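Long-range contact in 11R-lipoxygenase (Gersemia fruticosa, PDB 3VF1), which probably adds molecular oxygen to polyunsaturated fatty acids, as lipoxygenases do, using a non-heme iron, and depends on calcium: residues V133-P141 with P412-L420. Sequence-based numbering, arbitrary orientation.
Sequences VYEGKAILP and PSVHPVWKL
With its CG anti to the carbonyl carbon (chi1 -56°), Y134 swings its ring under V414, whose first torsion, with CG2 anti to the backbone N, brings CG2 up against K137 O and the I139 backbone N. This is the seam between the PLAT beta-sandwich and the helical lipoxygenase domain: the last PLAT strand, 130-134, runs out into the linker and meets the turn that leads into helix 416-425. V414 CB sits over the centre of the Y134 ring, a CH-pi contact 3.7 Å from its centroid, while S413 OG lies at the ring edge. Y134 OH and S413 OG both bond to E157 of helix 148-164. Replacing Y134 with alanine would remove the ring and its hydroxyl, and is likely to leave V414 CB without a face to rest on and E157 without one of its partners. Further along, L140 CD2 rests 3.6 Å from P416 CG and also touches the H415 ring. H415, the N-cap of the helix, accepts from V417 N through ND1, while H415 NE2 bonds to D524. K419 NZ bonds to L649 O and water 2, and makes a weak hydrogen bond to G136 O (3.4 Å). The backbone hydrogen bond between the two segments is nearly straight: I139 N to V414 O, 2.9 Å, at 164°.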
ATOM      1  N   VAL A 133       6.753  25.664  13.054  1.00 50.52           N
ATOM      2  CA  VAL A 133       5.666  24.783  13.465  1.00 46.83           C
ATOM      3  C   VAL A 133       4.463  25.581  13.959  1.00 44.78           C
ATOM      4  O   VAL A 133       4.580  26.384  14.882  1.00 45.72           O
ATOM      5  CB  VAL A 133       6.126  23.837  14.592  1.00 46.63           C
ATOM      6  CG1 VAL A 133       5.030  22.836  14.929  1.00 47.03           C
ATOM      7  CG2 VAL A 133       7.407  23.120  14.194  1.00 46.85           C
ATOM      8  N   TYR A 134       3.308  25.354  13.341  1.00 42.49           N
ATOM      9  CA  TYR A 134       2.077  26.016  13.758  1.00 40.09           C
ATOM     10  C   TYR A 134       1.552  25.400  15.044  1.00 43.05           C
ATOM     11  O   TYR A 134       2.012  24.340  15.470  1.00 46.36           O
ATOM     12  CB  TYR A 134       0.995  25.882  12.687  1.00 41.41           C
ATOM     13  CG  TYR A 134       1.386  26.392  11.322  1.00 42.31           C
ATOM     14  CD1 TYR A 134       1.172  27.716  10.966  1.00 48.35           C
ATOM     15  CD2 TYR A 134       1.951  25.546  10.381  1.00 42.66           C
ATOM     16  CE1 TYR A 134       1.519  28.182   9.714  1.00 43.22           C
ATOM     17  CE2 TYR A 134       2.301  26.002   9.134  1.00 43.60           C
ATOM     18  CZ  TYR A 134       2.085  27.318   8.804  1.00 43.26           C
ATOM     19  OH  TYR A 134       2.438  27.755   7.552  1.00 47.05           O
ATOM     20  N   GLU A 135       0.580  26.065  15.656  1.00 45.31           N
ATOM     21  CA  GLU A 135      -0.114  25.515  16.812  1.00 45.63           C
ATOM     22  C   GLU A 135      -1.141  24.496  16.319  1.00 44.61           C
ATOM     23  O   GLU A 135      -1.628  24.595  15.194  1.00 44.69           O
ATOM     24  CB  GLU A 135      -0.785  26.637  17.607  1.00 43.19           C
ATOM     25  CG  GLU A 135      -1.138  26.274  19.043  1.00 45.52           C
ATOM     26  CD  GLU A 135      -2.468  25.554  19.164  1.00 51.65           C
ATOM     27  OE1 GLU A 135      -3.293  25.662  18.233  1.00 50.52           O
ATOM     28  OE2 GLU A 135      -2.691  24.884  20.196  1.00 52.56           O
ATOM     29  N   GLY A 136      -1.459  23.518  17.164  1.00 45.91           N
ATOM     30  CA  GLY A 136      -2.302  22.395  16.780  1.00 45.62           C
ATOM     31  C   GLY A 136      -3.480  22.733  15.882  1.00 44.62           C
ATOM     32  O   GLY A 136      -3.690  22.083  14.858  1.00 44.29           O
ATOM     33  N   LYS A 137      -4.250  23.744  16.273  1.00 43.92           N
ATOM     34  CA  LYS A 137      -5.452  24.148  15.543  1.00 42.43           C
ATOM     35  C   LYS A 137      -5.248  24.114  14.026  1.00 40.42           C
ATOM     36  O   LYS A 137      -4.292  24.687  13.506  1.00 39.85           O
ATOM     37  CB  LYS A 137      -5.864  25.558  15.978  1.00 47.39           C
ATOM     38  CG  LYS A 137      -7.283  25.953  15.610  1.00 52.01           C
ATOM     39  CD  LYS A 137      -7.536  27.420  15.938  1.00 59.37           C
ATOM     40  CE  LYS A 137      -8.979  27.828  15.671  1.00 62.72           C
ATOM     41  NZ  LYS A 137      -9.921  27.296  16.698  1.00 66.37           N
ATOM     42  N   ALA A 138      -6.154  23.439  13.323  1.00 35.94           N
ATOM     43  CA  ALA A 138      -6.110  23.383  11.865  1.00 36.37           C
ATOM     44  C   ALA A 138      -6.892  24.554  11.283  1.00 38.15           C
ATOM     45  O   ALA A 138      -7.981  24.879  11.756  1.00 41.80           O
ATOM     46  CB  ALA A 138      -6.674  22.060  11.364  1.00 36.80           C
ATOM     47  N   ILE A 139      -6.335  25.183  10.253  1.00 38.72           N
ATOM     48  CA  ILE A 139      -6.898  26.418   9.717  1.00 36.82           C
ATOM     49  C   ILE A 139      -6.887  26.440   8.192  1.00 36.66           C
ATOM     50  O   ILE A 139      -5.831  26.339   7.568  1.00 39.36           O
ATOM     51  CB  ILE A 139      -6.112  27.641  10.227  1.00 40.95           C
ATOM     52  CG1 ILE A 139      -6.106  27.669  11.756  1.00 41.32           C
ATOM     53  CG2 ILE A 139      -6.706  28.928   9.671  1.00 41.87           C
ATOM     54  CD1 ILE A 139      -5.160  28.690  12.344  1.00 43.32           C
ATOM     55  N   LEU A 140      -8.068  26.578   7.600  1.00 37.60           N
ATOM     56  CA  LEU A 140      -8.190  26.723   6.154  1.00 39.56           C
ATOM     57  C   LEU A 140      -7.704  28.103   5.728  1.00 40.22           C
ATOM     58  O   LEU A 140      -7.779  29.056   6.503  1.00 44.56           O
ATOM     59  CB  LEU A 140      -9.646  26.533   5.728  1.00 40.78           C
ATOM     60  CG  LEU A 140     -10.245  25.154   6.002  1.00 39.77           C
ATOM     61  CD1 LEU A 140     -11.749  25.164   5.780  1.00 35.62           C
ATOM     62  CD2 LEU A 140      -9.581  24.114   5.118  1.00 40.68           C
ATOM     63  N   PRO A 141      -7.206  28.222   4.488  1.00 40.92           N
ATOM     64  CA  PRO A 141      -6.732  29.521   4.000  1.00 42.34           C
ATOM     65  C   PRO A 141      -7.869  30.529   3.874  1.00 45.97           C
ATOM     66  O   PRO A 141      -7.665  31.723   4.088  1.00 45.78           O
ATOM     67  CB  PRO A 141      -6.150  29.189   2.624  1.00 38.92           C
ATOM     68  CG  PRO A 141      -6.860  27.954   2.199  1.00 39.21           C
ATOM     69  CD  PRO A 141      -7.113  27.176   3.454  1.00 42.39           C
ATOM     70  N   PRO A 412       0.019  23.389   3.266  1.00 37.04           N
ATOM     71  CA  PRO A 412       0.791  23.718   4.467  1.00 32.57           C
ATOM     72  C   PRO A 412       0.383  22.816   5.626  1.00 35.64           C
ATOM     73  O   PRO A 412      -0.748  22.328   5.648  1.00 35.38           O
ATOM     74  CB  PRO A 412       0.390  25.165   4.745  1.00 39.28           C
ATOM     75  CG  PRO A 412      -1.005  25.261   4.235  1.00 38.56           C
ATOM     76  CD  PRO A 412      -1.082  24.343   3.043  1.00 36.22           C
ATOM     77  N   SER A 413       1.289  22.603   6.575  1.00 35.95           N
ATOM     78  CA  SER A 413       1.045  21.669   7.671  1.00 33.24           C
ATOM     79  C   SER A 413      -0.068  22.121   8.620  1.00 33.83           C
ATOM     80  O   SER A 413      -0.422  21.396   9.551  1.00 33.07           O
ATOM     81  CB  SER A 413       2.338  21.432   8.458  1.00 37.83           C
ATOM     82  OG  SER A 413       2.897  22.654   8.903  1.00 42.60           O
ATOM     83  N   VAL A 414      -0.612  23.314   8.394  1.00 32.67           N
ATOM     84  CA  VAL A 414      -1.708  23.821   9.216  1.00 33.68           C
ATOM     85  C   VAL A 414      -3.065  23.445   8.615  1.00 31.00           C
ATOM     86  O   VAL A 414      -4.105  23.608   9.250  1.00 29.22           O
ATOM     87  CB  VAL A 414      -1.620  25.359   9.385  1.00 36.67           C
ATOM     88  CG1 VAL A 414      -1.967  26.068   8.081  1.00 35.29           C
ATOM     89  CG2 VAL A 414      -2.528  25.829  10.514  1.00 31.81           C
ATOM     90  N   HIS A 415      -3.042  22.931   7.391  1.00 31.86           N
ATOM     91  CA  HIS A 415      -4.261  22.537   6.691  1.00 31.94           C
ATOM     92  C   HIS A 415      -4.789  21.208   7.241  1.00 35.50           C
ATOM     93  O   HIS A 415      -4.017  20.272   7.455  1.00 35.11           O
ATOM     94  CB  HIS A 415      -3.967  22.407   5.197  1.00 31.13           C
ATOM     95  CG  HIS A 415      -5.190  22.418   4.333  1.00 36.15           C
ATOM     96  ND1 HIS A 415      -6.214  21.509   4.478  1.00 36.65           N
ATOM     97  CD2 HIS A 415      -5.545  23.221   3.302  1.00 36.54           C
ATOM     98  CE1 HIS A 415      -7.151  21.755   3.581  1.00 37.84           C
ATOM     99  NE2 HIS A 415      -6.770  22.788   2.853  1.00 37.02           N
ATOM    100  N   PRO A 416      -6.109  21.120   7.475  1.00 34.12           N
ATOM    101  CA  PRO A 416      -6.711  19.913   8.061  1.00 33.85           C
ATOM    102  C   PRO A 416      -6.521  18.647   7.221  1.00 33.03           C
ATOM    103  O   PRO A 416      -6.350  17.568   7.781  1.00 35.69           O
ATOM    104  CB  PRO A 416      -8.200  20.272   8.160  1.00 31.38           C
ATOM    105  CG  PRO A 416      -8.396  21.401   7.207  1.00 34.36           C
ATOM    106  CD  PRO A 416      -7.115  22.168   7.238  1.00 35.93           C
ATOM    107  N   VAL A 417      -6.561  18.782   5.899  1.00 32.99           N
ATOM    108  CA  VAL A 417      -6.374  17.646   5.003  1.00 32.34           C
ATOM    109  C   VAL A 417      -4.943  17.117   5.066  1.00 33.33           C
ATOM    110  O   VAL A 417      -4.722  15.910   4.986  1.00 34.10           O
ATOM    111  CB  VAL A 417      -6.722  18.014   3.549  1.00 27.96           C
ATOM    112  CG1 VAL A 417      -6.302  16.904   2.595  1.00 28.73           C
ATOM    113  CG2 VAL A 417      -8.209  18.298   3.421  1.00 30.64           C
ATOM    114  N   TRP A 418      -3.977  18.019   5.208  1.00 31.77           N
ATOM    115  CA  TRP A 418      -2.589  17.608   5.383  1.00 31.71           C
ATOM    116  C   TRP A 418      -2.453  16.741   6.628  1.00 31.01           C
ATOM    117  O   TRP A 418      -1.763  15.721   6.617  1.00 31.88           O
ATOM    118  CB  TRP A 418      -1.666  18.821   5.506  1.00 32.32           C
ATOM    119  CG  TRP A 418      -0.339  18.475   6.109  1.00 28.70           C
ATOM    120  CD1 TRP A 418      -0.035  18.419   7.439  1.00 30.15           C
ATOM    121  CD2 TRP A 418       0.859  18.121   5.409  1.00 28.97           C
ATOM    122  NE1 TRP A 418       1.280  18.059   7.610  1.00 29.22           N
ATOM    123  CE2 TRP A 418       1.850  17.868   6.379  1.00 29.72           C
ATOM    124  CE3 TRP A 418       1.191  17.993   4.057  1.00 30.98           C
ATOM    125  CZ2 TRP A 418       3.149  17.500   6.039  1.00 30.13           C
ATOM    126  CZ3 TRP A 418       2.482  17.627   3.724  1.00 31.54           C
ATOM    127  CH2 TRP A 418       3.445  17.386   4.710  1.00 31.35           C
ATOM    128  N   LYS A 419      -3.112  17.156   7.704  1.00 30.64           N
ATOM    129  CA  LYS A 419      -3.079  16.419   8.960  1.00 35.17           C
ATOM    130  C   LYS A 419      -3.772  15.073   8.804  1.00 34.56           C
ATOM    131  O   LYS A 419      -3.339  14.068   9.366  1.00 33.44           O
ATOM    132  CB  LYS A 419      -3.768  17.219  10.067  1.00 35.38           C
ATOM    133  CG  LYS A 419      -3.094  18.537  10.408  1.00 34.83           C
ATOM    134  CD  LYS A 419      -3.863  19.269  11.496  1.00 36.09           C
ATOM    135  CE  LYS A 419      -3.218  20.598  11.852  1.00 38.88           C
ATOM    136  NZ  LYS A 419      -1.886  20.431  12.497  1.00 42.14           N
ATOM    137  N   LEU A 420      -4.856  15.066   8.035  1.00 31.11           N
ATOM    138  CA  LEU A 420      -5.639  13.858   7.822  1.00 32.72           C
ATOM    139  C   LEU A 420      -4.827  12.784   7.105  1.00 34.69           C
ATOM    140  O   LEU A 420      -4.792  11.630   7.532  1.00 30.66           O
ATOM    141  CB  LEU A 420      -6.890  14.181   7.003  1.00 31.14           C
ATOM    142  CG  LEU A 420      -7.811  12.997   6.699  1.00 29.83           C
ATOM    143  CD1 LEU A 420      -8.445  12.462   7.977  1.00 27.84           C
ATOM    144  CD2 LEU A 420      -8.875  13.389   5.690  1.00 30.38           C
TER
HETATM  145  O   HOH W   1       2.946  22.429  11.804  1.00 46.64           O
HETATM  146  O   HOH W   2      -1.416  23.349  12.908  1.00 39.28           O